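Local coordinates for protein pullulanase (Klebsiella oxytoca, PDB 2YOC) that probably hydrolyses alpha-1,6-glucosidic linkages in pullulan and related branched dextrins, and is secreted through a type 2 secretion system, at residues B[33-47]-B[129-142]. Numbering follows the deposited sequence.
Sequences EAVTAVENQAVIHLV and VAFGDFTDRTVSVI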
ATOM      1  N   GLU B  33     -29.122   6.828  62.095  1.00136.25           N
ATOM      2  CA  GLU B  33     -30.139   7.346  61.164  1.00135.94           C
ATOM      3  C   GLU B  33     -30.302   8.855  61.119  1.00139.84           C
ATOM      4  O   GLU B  33     -30.321   9.424  60.028  1.00138.32           O
ATOM      5  CB  GLU B  33     -31.520   6.657  61.321  1.00138.60           C
ATOM      6  CG  GLU B  33     -31.536   5.134  61.259  1.00147.07           C
ATOM      7  CD  GLU B  33     -30.646   4.480  60.219  1.00160.16           C
ATOM      8  OE1 GLU B  33     -31.069   4.360  59.047  1.00138.02           O
ATOM      9  OE2 GLU B  33     -29.514   4.095  60.586  1.00157.39           O
ATOM     10  N   ALA B  34     -30.460   9.500  62.284  1.00138.01           N
ATOM     11  CA  ALA B  34     -30.702  10.941  62.442  1.00138.77           C
ATOM     12  C   ALA B  34     -32.114  11.373  61.993  1.00144.67           C
ATOM     13  O   ALA B  34     -32.683  12.278  62.608  1.00146.12           O
ATOM     14  CB  ALA B  34     -29.623  11.773  61.749  1.00137.80           C
ATOM     15  N   VAL B  35     -32.683  10.723  60.944  1.00140.35           N
ATOM     16  CA  VAL B  35     -34.021  11.019  60.413  1.00140.69           C
ATOM     17  C   VAL B  35     -34.830   9.728  60.181  1.00146.08           C
ATOM     18  O   VAL B  35     -34.377   8.830  59.471  1.00144.87           O
ATOM     19  CB  VAL B  35     -33.958  11.952  59.166  1.00142.53           C
ATOM     20  CG1 VAL B  35     -35.252  11.923  58.359  1.00142.63           C
ATOM     21  CG2 VAL B  35     -33.614  13.386  59.568  1.00142.20           C
ATOM     22  N   THR B  36     -36.019   9.649  60.789  1.00145.14           N
ATOM     23  CA  THR B  36     -36.926   8.507  60.660  1.00146.45           C
ATOM     24  C   THR B  36     -38.020   8.810  59.624  1.00151.16           C
ATOM     25  O   THR B  36     -38.710   9.828  59.745  1.00152.03           O
ATOM     26  CB  THR B  36     -37.493   8.100  62.037  1.00159.31           C
ATOM     27  OG1 THR B  36     -37.956   9.261  62.747  1.00160.74           O
ATOM     28  CG2 THR B  36     -36.483   7.330  62.879  1.00158.02           C
ATOM     29  N   ALA B  37     -38.167   7.940  58.600  1.00147.01           N
ATOM     30  CA  ALA B  37     -39.159   8.108  57.532  1.00147.09           C
ATOM     31  C   ALA B  37     -40.586   7.986  58.064  1.00152.78           C
ATOM     32  O   ALA B  37     -40.919   6.976  58.683  1.00152.25           O
ATOM     33  CB  ALA B  37     -38.918   7.089  56.426  1.00146.62           C
ATOM     34  N   VAL B  38     -41.412   9.032  57.841  1.00151.52           N
ATOM     35  CA  VAL B  38     -42.819   9.092  58.294  1.00154.13           C
ATOM     36  C   VAL B  38     -43.825   8.672  57.162  1.00159.84           C
ATOM     37  O   VAL B  38     -43.368   8.260  56.087  1.00158.18           O
ATOM     38  CB  VAL B  38     -43.205  10.380  59.110  1.00158.89           C
ATOM     39  CG1 VAL B  38     -42.095  10.817  60.065  1.00158.29           C
ATOM     40  CG2 VAL B  38     -43.668  11.548  58.227  1.00158.26           C
ATOM     41  N   GLU B  39     -45.168   8.751  57.410  1.00158.36           N
ATOM     42  CA  GLU B  39     -46.208   8.363  56.435  1.00158.90           C
ATOM     43  C   GLU B  39     -46.176   9.121  55.105  1.00162.31           C
ATOM     44  O   GLU B  39     -46.049  10.353  55.094  1.00162.35           O
ATOM     45  CB  GLU B  39     -47.604   8.414  57.042  1.00162.64           C
ATOM     46  CG  GLU B  39     -47.862   7.258  57.968  1.00172.25           C
ATOM     47  CD  GLU B  39     -49.292   7.196  58.433  1.00189.38           C
ATOM     48  OE1 GLU B  39     -49.787   8.181  59.029  1.00182.69           O
ATOM     49  OE2 GLU B  39     -49.926   6.147  58.189  1.00180.27           O
ATOM     50  N   ASN B  40     -46.318   8.367  53.986  1.00157.19           N
ATOM     51  CA  ASN B  40     -46.326   8.842  52.590  1.00155.81           C
ATOM     52  C   ASN B  40     -45.098   9.705  52.199  1.00157.01           C
ATOM     53  O   ASN B  40     -45.220  10.708  51.482  1.00156.14           O
ATOM     54  CB  ASN B  40     -47.675   9.505  52.224  1.00159.93           C
ATOM     55  CG  ASN B  40     -48.391   8.888  51.034  1.00187.94           C
ATOM     56  OD1 ASN B  40     -48.587   7.665  50.938  1.00180.37           O
ATOM     57  ND2 ASN B  40     -48.858   9.736  50.129  1.00181.87           N
ATOM     58  N   GLN B  41     -43.910   9.281  52.685  1.00152.04           N
ATOM     59  CA  GLN B  41     -42.590   9.883  52.449  1.00149.61           C
ATOM     60  C   GLN B  41     -41.440   8.938  52.849  1.00153.27           C
ATOM     61  O   GLN B  41     -41.482   8.353  53.932  1.00154.22           O
ATOM     62  CB  GLN B  41     -42.430  11.283  53.091  1.00150.60           C
ATOM     63  CG  GLN B  41     -42.759  11.359  54.572  1.00149.33           C
ATOM     64  CD  GLN B  41     -41.713  12.135  55.320  1.00147.03           C
ATOM     65  OE1 GLN B  41     -40.729  11.578  55.811  1.00133.22           O
ATOM     66  NE2 GLN B  41     -41.912  13.435  55.441  1.00136.72           N
ATOM     67  N   ALA B  42     -40.435   8.774  51.960  1.00147.72           N
ATOM     68  CA  ALA B  42     -39.268   7.915  52.185  1.00146.05           C
ATOM     69  C   ALA B  42     -38.027   8.754  52.495  1.00148.77           C
ATOM     70  O   ALA B  42     -37.983   9.942  52.154  1.00147.98           O
ATOM     71  CB  ALA B  42     -39.013   7.038  50.966  1.00145.38           C
ATOM     72  N   VAL B  43     -37.021   8.136  53.139  1.00144.38           N
ATOM     73  CA  VAL B  43     -35.767   8.814  53.448  1.00142.97           C
ATOM     74  C   VAL B  43     -34.525   8.000  53.036  1.00145.61           C
ATOM     75  O   VAL B  43     -34.398   6.837  53.419  1.00145.71           O
ATOM     76  CB  VAL B  43     -35.718   9.470  54.857  1.00147.61           C
ATOM     77  CG1 VAL B  43     -35.491   8.455  55.967  1.00147.82           C
ATOM     78  CG2 VAL B  43     -34.678  10.581  54.918  1.00146.51           C
ATOM     79  N   ILE B  44     -33.659   8.594  52.185  1.00140.29           N
ATOM     80  CA  ILE B  44     -32.419   7.973  51.695  1.00137.92           C
ATOM     81  C   ILE B  44     -31.220   8.722  52.290  1.00141.02           C
ATOM     82  O   ILE B  44     -31.118   9.941  52.130  1.00140.63           O
ATOM     83  CB  ILE B  44     -32.333   7.891  50.134  1.00139.34           C
ATOM     84  CG1 ILE B  44     -33.645   7.399  49.449  1.00140.33           C
ATOM     85  CG2 ILE B  44     -31.092   7.108  49.656  1.00138.26           C
ATOM     86  CD1 ILE B  44     -34.218   5.986  49.798  1.00147.97           C
ATOM     87  N   HIS B  45     -30.325   7.988  52.978  1.00136.83           N
ATOM     88  CA  HIS B  45     -29.119   8.549  53.585  1.00135.79           C
ATOM     89  C   HIS B  45     -27.912   8.280  52.714  1.00137.41           C
ATOM     90  O   HIS B  45     -27.681   7.136  52.295  1.00135.99           O
ATOM     91  CB  HIS B  45     -28.818   7.900  54.941  1.00137.47           C
ATOM     92  CG  HIS B  45     -29.891   8.009  55.969  1.00142.93           C
ATOM     93  ND1 HIS B  45     -30.812   6.994  56.154  1.00145.91           N
ATOM     94  CD2 HIS B  45     -30.091   8.961  56.907  1.00145.73           C
ATOM     95  CE1 HIS B  45     -31.567   7.381  57.169  1.00147.01           C
ATOM     96  NE2 HIS B  45     -31.166   8.556  57.659  1.00147.29           N
ATOM     97  N   LEU B  46     -27.103   9.311  52.486  1.00132.68           N
ATOM     98  CA  LEU B  46     -25.852   9.086  51.790  1.00130.36           C
ATOM     99  C   LEU B  46     -24.821   8.994  52.897  1.00134.37           C
ATOM    100  O   LEU B  46     -24.699   9.915  53.712  1.00133.85           O
ATOM    101  CB  LEU B  46     -25.487  10.196  50.785  1.00129.09           C
ATOM    102  CG  LEU B  46     -24.195   9.935  49.993  1.00131.29           C
ATOM    103  CD1 LEU B  46     -24.497   9.306  48.682  1.00130.74           C
ATOM    104  CD2 LEU B  46     -23.389  11.194  49.779  1.00131.92           C
ATOM    105  N   VAL B  47     -24.153   7.850  52.990  1.00131.45           N
ATOM    106  CA  VAL B  47     -23.127   7.701  54.000  1.00131.92           C
ATOM    107  C   VAL B  47     -21.819   8.169  53.349  1.00137.67           C
ATOM    108  O   VAL B  47     -21.254   7.492  52.475  1.00136.43           O
ATOM    109  CB  VAL B  47     -23.084   6.304  54.664  1.00135.95           C
ATOM    110  CG1 VAL B  47     -22.073   6.284  55.808  1.00135.87           C
ATOM    111  CG2 VAL B  47     -24.466   5.908  55.186  1.00137.06           C
ATOM    112  N   VAL B 129     -35.744   1.042  45.246  1.00133.50           N
ATOM    113  CA  VAL B 129     -36.057   0.883  46.670  1.00134.41           C
ATOM    114  C   VAL B 129     -37.426   0.210  46.871  1.00139.17           C
ATOM    115  O   VAL B 129     -38.454   0.887  46.828  1.00139.61           O
ATOM    116  CB  VAL B 129     -35.911   2.216  47.470  1.00138.59           C
ATOM    117  CG1 VAL B 129     -36.190   2.016  48.962  1.00139.70           C
ATOM    118  CG2 VAL B 129     -34.539   2.846  47.260  1.00136.75           C
ATOM    119  N   ALA B 130     -37.430  -1.115  47.108  1.00135.23           N
ATOM    120  CA  ALA B 130     -38.647  -1.886  47.339  1.00136.34           C
ATOM    121  C   ALA B 130     -39.067  -1.762  48.796  1.00142.18           C
ATOM    122  O   ALA B 130     -38.393  -2.293  49.679  1.00141.21           O
ATOM    123  CB  ALA B 130     -38.422  -3.345  46.968  1.00136.60           C
ATOM    124  N   PHE B 131     -40.184  -1.049  49.050  1.00141.66           N
ATOM    125  CA  PHE B 131     -40.745  -0.802  50.392  1.00143.58           C
ATOM    126  C   PHE B 131     -41.243  -2.071  51.115  1.00148.24           C
ATOM    127  O   PHE B 131     -41.533  -2.024  52.315  1.00149.25           O
ATOM    128  CB  PHE B 131     -41.824   0.292  50.353  1.00146.96           C
ATOM    129  CG  PHE B 131     -41.430   1.584  49.669  1.00148.08           C
ATOM    130  CD1 PHE B 131     -40.393   2.369  50.165  1.00151.06           C
ATOM    131  CD2 PHE B 131     -42.114   2.029  48.544  1.00150.34           C
ATOM    132  CE1 PHE B 131     -40.048   3.576  49.554  1.00151.29           C
ATOM    133  CE2 PHE B 131     -41.756   3.227  47.919  1.00152.49           C
ATOM    134  CZ  PHE B 131     -40.733   3.998  48.438  1.00150.08           C
ATOM    135  N   GLY B 132     -41.320  -3.176  50.370  1.00143.70           N
ATOM    136  CA  GLY B 132     -41.679  -4.502  50.857  1.00144.00           C
ATOM    137  C   GLY B 132     -40.446  -5.294  51.257  1.00146.22           C
ATOM    138  O   GLY B 132     -40.558  -6.456  51.651  1.00146.30           O
ATOM    139  N   ASP B 133     -39.253  -4.663  51.131  1.00140.77           N
ATOM    140  CA  ASP B 133     -37.944  -5.207  51.505  1.00139.28           C
ATOM    141  C   ASP B 133     -37.374  -4.412  52.701  1.00144.54           C
ATOM    142  O   ASP B 133     -36.618  -4.968  53.501  1.00144.02           O
ATOM    143  CB  ASP B 133     -36.956  -5.174  50.309  1.00138.54           C
ATOM    144  CG  ASP B 133     -37.191  -6.161  49.165  1.00142.62           C
ATOM    145  OD1 ASP B 133     -38.107  -7.015  49.282  1.00145.01           O
ATOM    146  OD2 ASP B 133     -36.445  -6.093  48.161  1.00139.73           O
ATOM    147  N   PHE B 134     -37.746  -3.106  52.809  1.00142.27           N
ATOM    148  CA  PHE B 134     -37.341  -2.164  53.863  1.00142.53           C
ATOM    149  C   PHE B 134     -38.609  -1.533  54.436  1.00149.70           C
ATOM    150  O   PHE B 134     -39.054  -0.479  53.962  1.00148.75           O
ATOM    151  CB  PHE B 134     -36.368  -1.092  53.313  1.00142.27           C
ATOM    152  CG  PHE B 134     -35.098  -1.648  52.719  1.00141.62           C
ATOM    153  CD1 PHE B 134     -35.061  -2.079  51.399  1.00142.36           C
ATOM    154  CD2 PHE B 134     -33.942  -1.756  53.483  1.00143.81           C
ATOM    155  CE1 PHE B 134     -33.900  -2.636  50.862  1.00143.49           C
ATOM    156  CE2 PHE B 134     -32.772  -2.291  52.938  1.00142.93           C
ATOM    157  CZ  PHE B 134     -32.764  -2.742  51.636  1.00140.98           C
ATOM    158  N   THR B 135     -39.213  -2.223  55.425  1.00149.52           N
ATOM    159  CA  THR B 135     -40.461  -1.831  56.082  1.00152.05           C
ATOM    160  C   THR B 135     -40.502  -0.418  56.635  1.00158.28           C
ATOM    161  O   THR B 135     -41.548   0.232  56.545  1.00159.73           O
ATOM    162  CB  THR B 135     -40.967  -2.914  57.049  1.00160.82           C
ATOM    163  OG1 THR B 135     -39.984  -3.230  58.036  1.00161.04           O
ATOM    164  CG2 THR B 135     -41.374  -4.171  56.323  1.00158.34           C
ATOM    165  N   ASP B 136     -39.358   0.071  57.160  1.00154.53           N
ATOM    166  CA  ASP B 136     -39.173   1.391  57.781  1.00154.88           C
ATOM    167  C   ASP B 136     -39.131   2.600  56.822  1.00157.00           C
ATOM    168  O   ASP B 136     -39.361   3.739  57.256  1.00156.97           O
ATOM    169  CB  ASP B 136     -37.938   1.385  58.710  1.00156.34           C
ATOM    170  CG  ASP B 136     -36.715   0.646  58.201  1.00165.71           C
ATOM    171  OD1 ASP B 136     -36.264   0.940  57.074  1.00164.31           O
ATOM    172  OD2 ASP B 136     -36.194  -0.207  58.937  1.00172.69           O
ATOM    173  N   ARG B 137     -38.816   2.347  55.526  1.00151.41           N
ATOM    174  CA  ARG B 137     -38.664   3.343  54.457  1.00149.64           C
ATOM    175  C   ARG B 137     -37.456   4.264  54.666  1.00152.41           C
ATOM    176  O   ARG B 137     -37.156   5.103  53.812  1.00150.89           O
ATOM    177  CB  ARG B 137     -39.975   4.063  54.108  1.00149.79           C
ATOM    178  CG  ARG B 137     -40.865   3.200  53.213  1.00155.41           C
ATOM    179  CD  ARG B 137     -42.305   3.056  53.671  1.00165.80           C
ATOM    180  NE  ARG B 137     -42.905   4.350  53.978  1.00178.49           N
ATOM    181  CZ  ARG B 137     -43.434   5.167  53.075  1.00195.70           C
ATOM    182  NH1 ARG B 137     -43.466   4.824  51.796  1.00181.66           N
ATOM    183  NH2 ARG B 137     -43.946   6.324  53.443  1.00187.73           N
ATOM    184  N   THR B 138     -36.742   4.061  55.800  1.00149.47           N
ATOM    185  CA  THR B 138     -35.478   4.704  56.159  1.00148.32           C
ATOM    186  C   THR B 138     -34.383   3.754  55.652  1.00149.74           C
ATOM    187  O   THR B 138     -34.220   2.639  56.158  1.00149.80           O
ATOM    188  CB  THR B 138     -35.393   5.183  57.643  1.00158.77           C
ATOM    189  OG1 THR B 138     -34.061   5.029  58.132  1.00159.18           O
ATOM    190  CG2 THR B 138     -36.372   4.494  58.579  1.00159.17           C
ATOM    191  N   VAL B 139     -33.710   4.184  54.587  1.00143.25           N
ATOM    192  CA  VAL B 139     -32.708   3.436  53.848  1.00140.65           C
ATOM    193  C   VAL B 139     -31.395   4.225  53.765  1.00141.82           C
ATOM    194  O   VAL B 139     -31.418   5.448  53.881  1.00141.27           O
ATOM    195  CB  VAL B 139     -33.346   3.105  52.467  1.00143.84           C
ATOM    196  CG1 VAL B 139     -32.384   3.270  51.296  1.00141.59           C
ATOM    197  CG2 VAL B 139     -33.992   1.731  52.474  1.00144.23           C
ATOM    198  N   SER B 140     -30.257   3.526  53.577  1.00136.63           N
ATOM    199  CA  SER B 140     -28.931   4.144  53.476  1.00134.85           C
ATOM    200  C   SER B 140     -28.112   3.566  52.314  1.00136.91           C
ATOM    201  O   SER B 140     -28.180   2.360  52.052  1.00137.06           O
ATOM    202  CB  SER B 140     -28.170   3.980  54.786  1.00138.34           C
ATOM    203  OG  SER B 140     -28.967   4.341  55.902  1.00146.67           O
ATOM    204  N   VAL B 141     -27.343   4.429  51.613  1.00131.04           N
ATOM    205  CA  VAL B 141     -26.492   4.028  50.480  1.00128.59           C
ATOM    206  C   VAL B 141     -25.091   4.682  50.557  1.00132.05           C
ATOM    207  O   VAL B 141     -24.949   5.771  51.126  1.00132.74           O
ATOM    208  CB  VAL B 141     -27.159   4.199  49.074  1.00131.14           C
ATOM    209  CG1 VAL B 141     -28.322   3.237  48.880  1.00131.64           C
ATOM    210  CG2 VAL B 141     -27.603   5.636  48.814  1.00131.06           C
ATOM    211  N   ILE B 142     -24.062   4.000  50.006  1.00126.77           N
ATOM    212  CA  ILE B 142     -22.672   4.491  49.952  1.00125.20           C
ATOM    213  C   ILE B 142     -22.304   4.657  48.472  1.00127.53           C
ATOM    214  O   ILE B 142     -22.764   3.861  47.654  1.00126.52           O
ATOM    215  CB  ILE B 142     -21.655   3.551  50.663  1.00127.99           C
ATOM    216  CG1 ILE B 142     -22.209   2.924  51.956  1.00129.51           C
ATOM    217  CG2 ILE B 142     -20.326   4.272  50.924  1.00128.19           C
ATOM    218  CD1 ILE B 142     -21.630   1.531  52.241  1.00134.64           C
TER
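H45 grips V139 O twice. H45 N donates to V139 O at 2.9 Å, and H45 ND1 reaches V139 O at 2.8 Å. The ring bond comes from above the carbonyl plane. With CG anti to the carbonyl carbon (chi1 -58°), the ND1 edge meets strand 138-141, V139 O lying somewhat out of the ring plane. NE2 donates weakly to E33 O in the preceding loop. E33 OE2 is bonded to the backbone N of R152.

Strands 41-46 and 138-141 run parallel. Backbone bonds continue the ladder: V43 N to R137 O, V139 N to V43 O, V141 N to H45 O and V47 N to V141 O. At one end R137 extends its bent chain to the type II turn V38-Q41. NH2 bonds weakly to V38 O, and E107 is a long, weak ion-pair partner. NH1 lies over one face of the F131 ring.

I44 and V139 lie side by side, CD1 to CG1 3.6 Å. I44 CG2 also meets V141 CG2, and F131 CE1 touches A42 CB at 3.9 Å. V43 CG1 packs on T138 CB on the H45 side.

Strand 99-103 flanks 41-46 antiparallel, making 41-46 central in a mixed sheet. I44 CD1 crosses to V129 CG2 (4.1 Å) in the second sheet, where V115 supports L46 and V141. The contact joins two small sheets; 129-142 belongs to the bacterial pullanase-associated domain (transthyretin clan). Both H45 ring nitrogens point at carbonyl oxygens, so the imidazole may be doubly protonated, though the weak E33 bond leaves this tentative.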